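Local coordinates for protein enoyl CoA hydratase/isomerase (Crotonase) (Legionella pneumophila subsp. pneumophila, PDB 3I47) that probably acts as an enoyl-CoA hydratase or isomerase of the crotonase family, at residues 244-247 with 248-251; 204-207 with 208-211; 225-228 with 229-233. All coordinates share one frame; numbering follows the deposited sequence.

Interaction 1: 244-247 with 248-251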
loop_
_atom_site.group_PDB
_atom_site.type_symbol
_atom_site.label_atom_id
_atom_site.label_comp_id
_atom_site.label_asym_id
_atom_site.label_seq_id
_atom_site.Cartn_x
_atom_site.Cartn_y
_atom_site.Cartn_z
ATOM N N GLY A 244 -22.222 15.095 4.612
ATOM C CA GLY A 244 -22.466 14.995 6.051
ATOM C C GLY A 244 -23.958 15.082 6.347
ATOM O O GLY A 244 -24.493 14.318 7.151
ATOM N N GLN A 245 -24.643 15.999 5.667
ATOM C CA GLN A 245 -26.084 16.124 5.845
ATOM C C GLN A 245 -26.837 14.877 5.386
ATOM O O GLN A 245 -27.781 14.442 6.044
ATOM C CB GLN A 245 -26.610 17.378 5.137
ATOM C CG GLN A 245 -26.250 18.647 5.871
ATOM C CD GLN A 245 -27.063 18.814 7.155
ATOM O OE1 GLN A 245 -28.300 18.804 7.125
ATOM N NE2 GLN A 245 -26.371 18.969 8.292
ATOM N N GLU A 246 -26.402 14.301 4.266
ATOM C CA GLU A 246 -26.975 13.058 3.771
ATOM C C GLU A 246 -26.742 11.918 4.748
ATOM O O GLU A 246 -27.647 11.141 5.027
ATOM C CB GLU A 246 -26.417 12.722 2.382
ATOM C CG GLU A 246 -26.695 11.302 1.898
ATOM C CD GLU A 246 -28.160 11.014 1.597
ATOM O OE1 GLU A 246 -29.006 11.947 1.585
ATOM O OE2 GLU A 246 -28.470 9.826 1.370
ATOM N N GLY A 247 -25.527 11.838 5.290
ATOM C CA GLY A 247 -25.191 10.769 6.203
ATOM C C GLY A 247 -25.995 10.830 7.482
ATOM O O GLY A 247 -26.455 9.810 7.989
ATOM N N LEU A 248 -26.183 12.047 7.992
ATOM C CA LEU A 248 -26.947 12.254 9.215
ATOM C C LEU A 248 -28.422 11.946 8.993
ATOM O O LEU A 248 -29.044 11.259 9.801
ATOM C CB LEU A 248 -26.755 13.678 9.739
ATOM C CG LEU A 248 -25.390 13.914 10.394
ATOM C CD1 LEU A 248 -25.052 15.403 10.438
ATOM C CD2 LEU A 248 -25.340 13.278 11.791
ATOM N N LYS A 249 -28.960 12.428 7.873
ATOM C CA LYS A 249 -30.356 12.177 7.518
ATOM C C LYS A 249 -30.611 10.673 7.395
ATOM O O LYS A 249 -31.564 10.156 7.977
ATOM C CB LYS A 249 -30.713 12.883 6.212
ATOM C CG LYS A 249 -32.209 13.069 6.007
ATOM C CD LYS A 249 -32.620 12.763 4.580
ATOM C CE LYS A 249 -32.040 13.744 3.578
ATOM N NZ LYS A 249 -32.063 13.149 2.216
ATOM N N ALA A 250 -29.740 9.977 6.664
ATOM C CA ALA A 250 -29.867 8.533 6.469
ATOM C C ALA A 250 -29.824 7.788 7.797
ATOM O O ALA A 250 -30.623 6.889 8.038
ATOM C CB ALA A 250 -28.780 8.018 5.525
ATOM N N PHE A 251 -28.890 8.172 8.665
ATOM C CA PHE A 251 -28.777 7.528 9.970
ATOM C C PHE A 251 -30.011 7.758 10.847
ATOM O O PHE A 251 -30.525 6.825 11.468
ATOM C CB PHE A 251 -27.504 7.977 10.702
ATOM C CG PHE A 251 -27.323 7.323 12.044
ATOM C CD1 PHE A 251 -27.746 7.961 13.206
ATOM C CD2 PHE A 251 -26.740 6.061 12.145
ATOM C CE1 PHE A 251 -27.588 7.353 14.450
ATOM C CE2 PHE A 251 -26.576 5.446 13.384
ATOM C CZ PHE A 251 -27.001 6.093 14.535
#
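E246 and K249 meet across one helical turn, where OE1 of E246 lies 3.3 Å from NZ of K249. This is a salt bridge with a weak hydrogen bond in it. The two side chains cross at a slant rather than running alongside each other. CG of E246 is anti to the backbone N (chi1 167°), and a bend at chi2 brings OE1 within reach of the lysine amine. The K249 chain is itself bent at chi2 and chi3, which brings its amine to the same place. Farther round the turn, CB, CG and CD1 of L248 lie close to G244 O, CG at 3.4 Å. A250 puts CB 3.4 Å from E246 O.

The backbone below is regular alpha-helix, part of helix 242-253, the last helix of this crotonase-family chain. Its i to i+4 bonds run from L248 N to G244 O (3.0 Å), K249 N to Q245 O, A250 N to E246 O (2.9 Å) and F251 N to G247 O.

The second carboxylate oxygen of E246, OE2, accepts a hydrogen bond from N258 N. That bond holds the carboxylate from the side of the C-terminal tail, where W259 also touches E246 and P257 touches A250. Q245 NE2 donates to R239 O, on the preceding helix 225-240.

Interaction 2: 204-207 with 208-211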
loop_
_atom_site.group_PDB
_atom_site.type_symbol
_atom_site.label_atom_id
_atom_site.label_comp_id
_atom_site.label_asym_id
_atom_site.label_seq_id
_atom_site.Cartn_x
_atom_site.Cartn_y
_atom_site.Cartn_z
ATOM N N ALA A 204 -18.734 6.726 3.420
ATOM C CA ALA A 204 -18.890 7.983 2.677
ATOM C C ALA A 204 -17.575 8.390 2.024
ATOM O O ALA A 204 -16.565 8.530 2.688
ATOM C CB ALA A 204 -19.391 9.079 3.593
ATOM N N PRO A 205 -17.582 8.564 0.696
ATOM C CA PRO A 205 -16.306 8.670 -0.013
ATOM C C PRO A 205 -15.490 9.918 0.311
ATOM O O PRO A 205 -14.267 9.823 0.464
ATOM C CB PRO A 205 -16.716 8.643 -1.494
ATOM C CG PRO A 205 -18.153 9.015 -1.504
ATOM C CD PRO A 205 -18.723 8.468 -0.224
ATOM N N GLU A 206 -16.146 11.070 0.453
ATOM C CA GLU A 206 -15.400 12.277 0.801
ATOM C C GLU A 206 -14.881 12.193 2.233
ATOM O O GLU A 206 -13.736 12.562 2.506
ATOM C CB GLU A 206 -16.236 13.549 0.612
ATOM C CG GLU A 206 -16.628 13.829 -0.851
ATOM C CD GLU A 206 -15.445 13.762 -1.812
ATOM O OE1 GLU A 206 -14.408 14.423 -1.557
ATOM O OE2 GLU A 206 -15.544 13.033 -2.827
ATOM N N ALA A 207 -15.726 11.694 3.136
ATOM C CA ALA A 207 -15.343 11.522 4.539
ATOM C C ALA A 207 -14.118 10.600 4.691
ATOM O O ALA A 207 -13.221 10.892 5.480
ATOM C CB ALA A 207 -16.523 10.999 5.361
ATOM N N VAL A 208 -14.077 9.525 3.905
ATOM C CA VAL A 208 -12.946 8.583 3.927
ATOM C C VAL A 208 -11.670 9.296 3.478
ATOM O O VAL A 208 -10.645 9.248 4.162
ATOM C CB VAL A 208 -13.238 7.343 3.055
ATOM C CG1 VAL A 208 -11.959 6.541 2.809
ATOM C CG2 VAL A 208 -14.252 6.451 3.719
ATOM N N LYS A 209 -11.740 9.996 2.347
ATOM C CA LYS A 209 -10.579 10.740 1.865
ATOM C C LYS A 209 -10.154 11.858 2.812
ATOM O O LYS A 209 -8.971 12.049 3.062
ATOM C CB LYS A 209 -10.840 11.277 0.452
ATOM C CG LYS A 209 -11.016 10.148 -0.551
ATOM C CD LYS A 209 -11.069 10.667 -1.970
ATOM C CE LYS A 209 -12.444 11.213 -2.291
ATOM N NZ LYS A 209 -12.554 11.570 -3.731
ATOM N N ASN A 210 -11.131 12.580 3.361
ATOM C CA ASN A 210 -10.839 13.638 4.311
ATOM C C ASN A 210 -10.196 13.091 5.585
ATOM O O ASN A 210 -9.333 13.741 6.162
ATOM C CB ASN A 210 -12.123 14.364 4.730
ATOM C CG ASN A 210 -12.758 15.189 3.615
ATOM O OD1 ASN A 210 -13.878 15.677 3.784
ATOM N ND2 ASN A 210 -12.070 15.339 2.476
ATOM N N SER A 211 -10.622 11.898 6.013
ATOM C CA SER A 211 -10.076 11.272 7.225
ATOM C C SER A 211 -8.627 10.847 7.028
ATOM O O SER A 211 -7.813 10.964 7.940
ATOM C CB SER A 211 -10.915 10.076 7.642
ATOM O OG SER A 211 -12.183 10.529 8.084
HETATM O O HOH W 1 -13.680 16.389 0.006
#
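A204 is the N-cap of helix 205-218, and its O takes the first hydrogen bond of the helix, from V208 N at 2.9 Å. The same oxygen is met by CG2 of V208 at 3.3 Å. The helix belongs to the C-terminal helical part of this crotonase-family chain. P205 follows, suited to the first turn because its nitrogen has no hydrogen to give. Its O accepts from K209 N at 3.2 Å, while CG of K209 lies close beside that carbonyl.

E206 comes next and has two links through its carboxylate. OE2 forms a salt bridge with K209 NZ at 3.4 Å, which is weak as a hydrogen bond; the two side chains cross at an angle. OE1 takes a hydrogen from a water at 2.6 Å, and this water accepts from N210 ND2. CG of E206 sits beside the backbone N (chi1 -65°), and a further bend at chi2 brings OE2 to the K209 amine. E243 of helix 242-253 receives the E206 and A207 backbone N-H groups on its two carboxylate oxygens, so it satisfies two N-H groups of the first turn.

At A207, the carbonyl oxygen accepts twice from S211. N and OG of S211 each stand 2.8 Å from A207 O and reach it from opposite faces of the carbonyl plane.

Interaction 3: 225-228 with 229-233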
loop_
_atom_site.group_PDB
_atom_site.type_symbol
_atom_site.label_atom_id
_atom_site.label_comp_id
_atom_site.label_asym_id
_atom_site.label_seq_id
_atom_site.Cartn_x
_atom_site.Cartn_y
_atom_site.Cartn_z
ATOM N N GLU A 225 -3.870 25.208 21.153
ATOM C CA GLU A 225 -5.183 25.808 20.917
ATOM C C GLU A 225 -5.449 26.045 19.434
ATOM O O GLU A 225 -6.573 25.857 18.975
ATOM C CB GLU A 225 -5.378 27.078 21.754
ATOM C CG GLU A 225 -5.383 26.772 23.255
ATOM C CD GLU A 225 -6.138 27.790 24.083
ATOM O OE1 GLU A 225 -5.719 28.971 24.118
ATOM O OE2 GLU A 225 -7.148 27.396 24.719
ATOM N N GLU A 226 -4.415 26.433 18.685
ATOM C CA GLU A 226 -4.525 26.549 17.227
ATOM C C GLU A 226 -5.044 25.257 16.581
ATOM O O GLU A 226 -5.970 25.295 15.764
ATOM C CB GLU A 226 -3.177 26.958 16.606
ATOM C CG GLU A 226 -3.225 27.208 15.100
ATOM C CD GLU A 226 -1.900 27.725 14.544
ATOM O OE1 GLU A 226 -0.990 26.907 14.292
ATOM O OE2 GLU A 226 -1.778 28.953 14.350
ATOM N N LEU A 227 -4.451 24.120 16.946
ATOM C CA LEU A 227 -4.845 22.843 16.364
ATOM C C LEU A 227 -6.261 22.445 16.782
ATOM O O LEU A 227 -7.033 21.930 15.961
ATOM C CB LEU A 227 -3.845 21.727 16.711
ATOM C CG LEU A 227 -4.079 20.402 15.968
ATOM C CD1 LEU A 227 -3.841 20.557 14.471
ATOM C CD2 LEU A 227 -3.188 19.300 16.535
ATOM N N VAL A 228 -6.597 22.690 18.048
ATOM C CA VAL A 228 -7.950 22.404 18.542
ATOM C C VAL A 228 -8.995 23.167 17.706
ATOM O O VAL A 228 -9.958 22.568 17.210
ATOM C CB VAL A 228 -8.100 22.738 20.044
ATOM C CG1 VAL A 228 -9.544 22.509 20.513
ATOM C CG2 VAL A 228 -7.139 21.893 20.872
ATOM N N ARG A 229 -8.771 24.469 17.519
ATOM C CA ARG A 229 -9.681 25.304 16.728
ATOM C C ARG A 229 -9.765 24.817 15.284
ATOM O O ARG A 229 -10.851 24.764 14.702
ATOM C CB ARG A 229 -9.244 26.775 16.762
ATOM C CG ARG A 229 -9.386 27.442 18.121
ATOM C CD ARG A 229 -9.181 28.957 18.031
ATOM N NE ARG A 229 -7.891 29.327 17.449
ATOM C CZ ARG A 229 -6.793 29.589 18.156
ATOM N NH1 ARG A 229 -6.817 29.514 19.477
ATOM N NH2 ARG A 229 -5.669 29.924 17.538
ATOM N N TYR A 230 -8.615 24.458 14.709
ATOM C CA TYR A 230 -8.589 23.930 13.339
ATOM C C TYR A 230 -9.462 22.677 13.234
ATOM O O TYR A 230 -10.280 22.560 12.313
ATOM C CB TYR A 230 -7.150 23.647 12.852
ATOM C CG TYR A 230 -7.089 22.790 11.590
ATOM C CD1 TYR A 230 -7.125 21.394 11.666
ATOM C CD2 TYR A 230 -7.016 23.374 10.329
ATOM C CE1 TYR A 230 -7.094 20.599 10.518
ATOM C CE2 TYR A 230 -6.973 22.588 9.166
ATOM C CZ TYR A 230 -7.014 21.203 9.275
ATOM O OH TYR A 230 -6.978 20.407 8.146
ATOM N N THR A 231 -9.292 21.739 14.175
ATOM C CA THR A 231 -10.046 20.491 14.114
ATOM C C THR A 231 -11.543 20.738 14.279
ATOM O O THR A 231 -12.346 20.123 13.581
ATOM C CB THR A 231 -9.563 19.425 15.122
ATOM O OG1 THR A 231 -9.687 19.915 16.467
ATOM C CG2 THR A 231 -8.112 19.048 14.823
ATOM N N ALA A 232 -11.907 21.657 15.169
ATOM C CA ALA A 232 -13.314 21.980 15.392
ATOM C C ALA A 232 -13.954 22.604 14.157
ATOM O O ALA A 232 -15.098 22.290 13.828
ATOM C CB ALA A 232 -13.476 22.889 16.620
ATOM N N SER A 233 -13.209 23.467 13.467
ATOM C CA SER A 233 -13.719 24.070 12.230
ATOM C C SER A 233 -13.854 23.030 11.118
ATOM O O SER A 233 -14.763 23.111 10.283
ATOM C CB SER A 233 -12.841 25.239 11.777
ATOM O OG SER A 233 -11.618 24.788 11.231
#
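CG of R229 lies beside its own backbone N (chi1 -68°), and the chain bends at chi3. With these torsions the side chain runs back alongside E225 and E226, on the first turn of helix 225-240 in the C-terminal helical part of the crotonase fold. In the conformer described, E225 O and E226 CA both lie 3.6 Å above the same face of the guanidinium, offset toward its rim. NH1 also packs against E225 CB at 3.6 Å. A second conformer exists, so these contacts are not certain. The carboxylates of E225 and E226 do not touch the guanidinium, at 4.8 Å from E225 OE1 to R229 NH1 and 5.1 Å from E226 OE2 to R229 NH2. Any attraction at that range is probably modest.

D224, just before the turn, accepts a hydrogen bond from L227 N on its OD1. L227 and Y230 meet loosely, CD1 to CD1 at 4.4 Å, and the Y230 ring stacks with that of Y217 in the preceding helix 205-218.

T231 places OG1 between its backbone N and carbonyl carbon (chi1 60°), which sets OG1 near V228 O. V228 O accepts from T231 OG1 at 2.8 Å and from A232 N at 3.0 Å.

In the fold
The three contacts lie on three successive helices, 205-218, 225-240 and 242-253, on the same side of the chain's centre. None touches another directly. The centres of interactions 1 and 2 are about 14 Å apart, with nearest atoms about 7 Å apart. E243, one residue before interaction 1, bridges them, and W259 touches both A204 and E246. Interactions 2 and 3 have centres about 19 Å apart and nearest atoms about 7 Å apart; Y217 joins their helices, and K238 of helix 225-240 touches A207 and N210. Interaction 3 lies farthest from interaction 1, about 24 Å between centres and about 12 Å between nearest atoms.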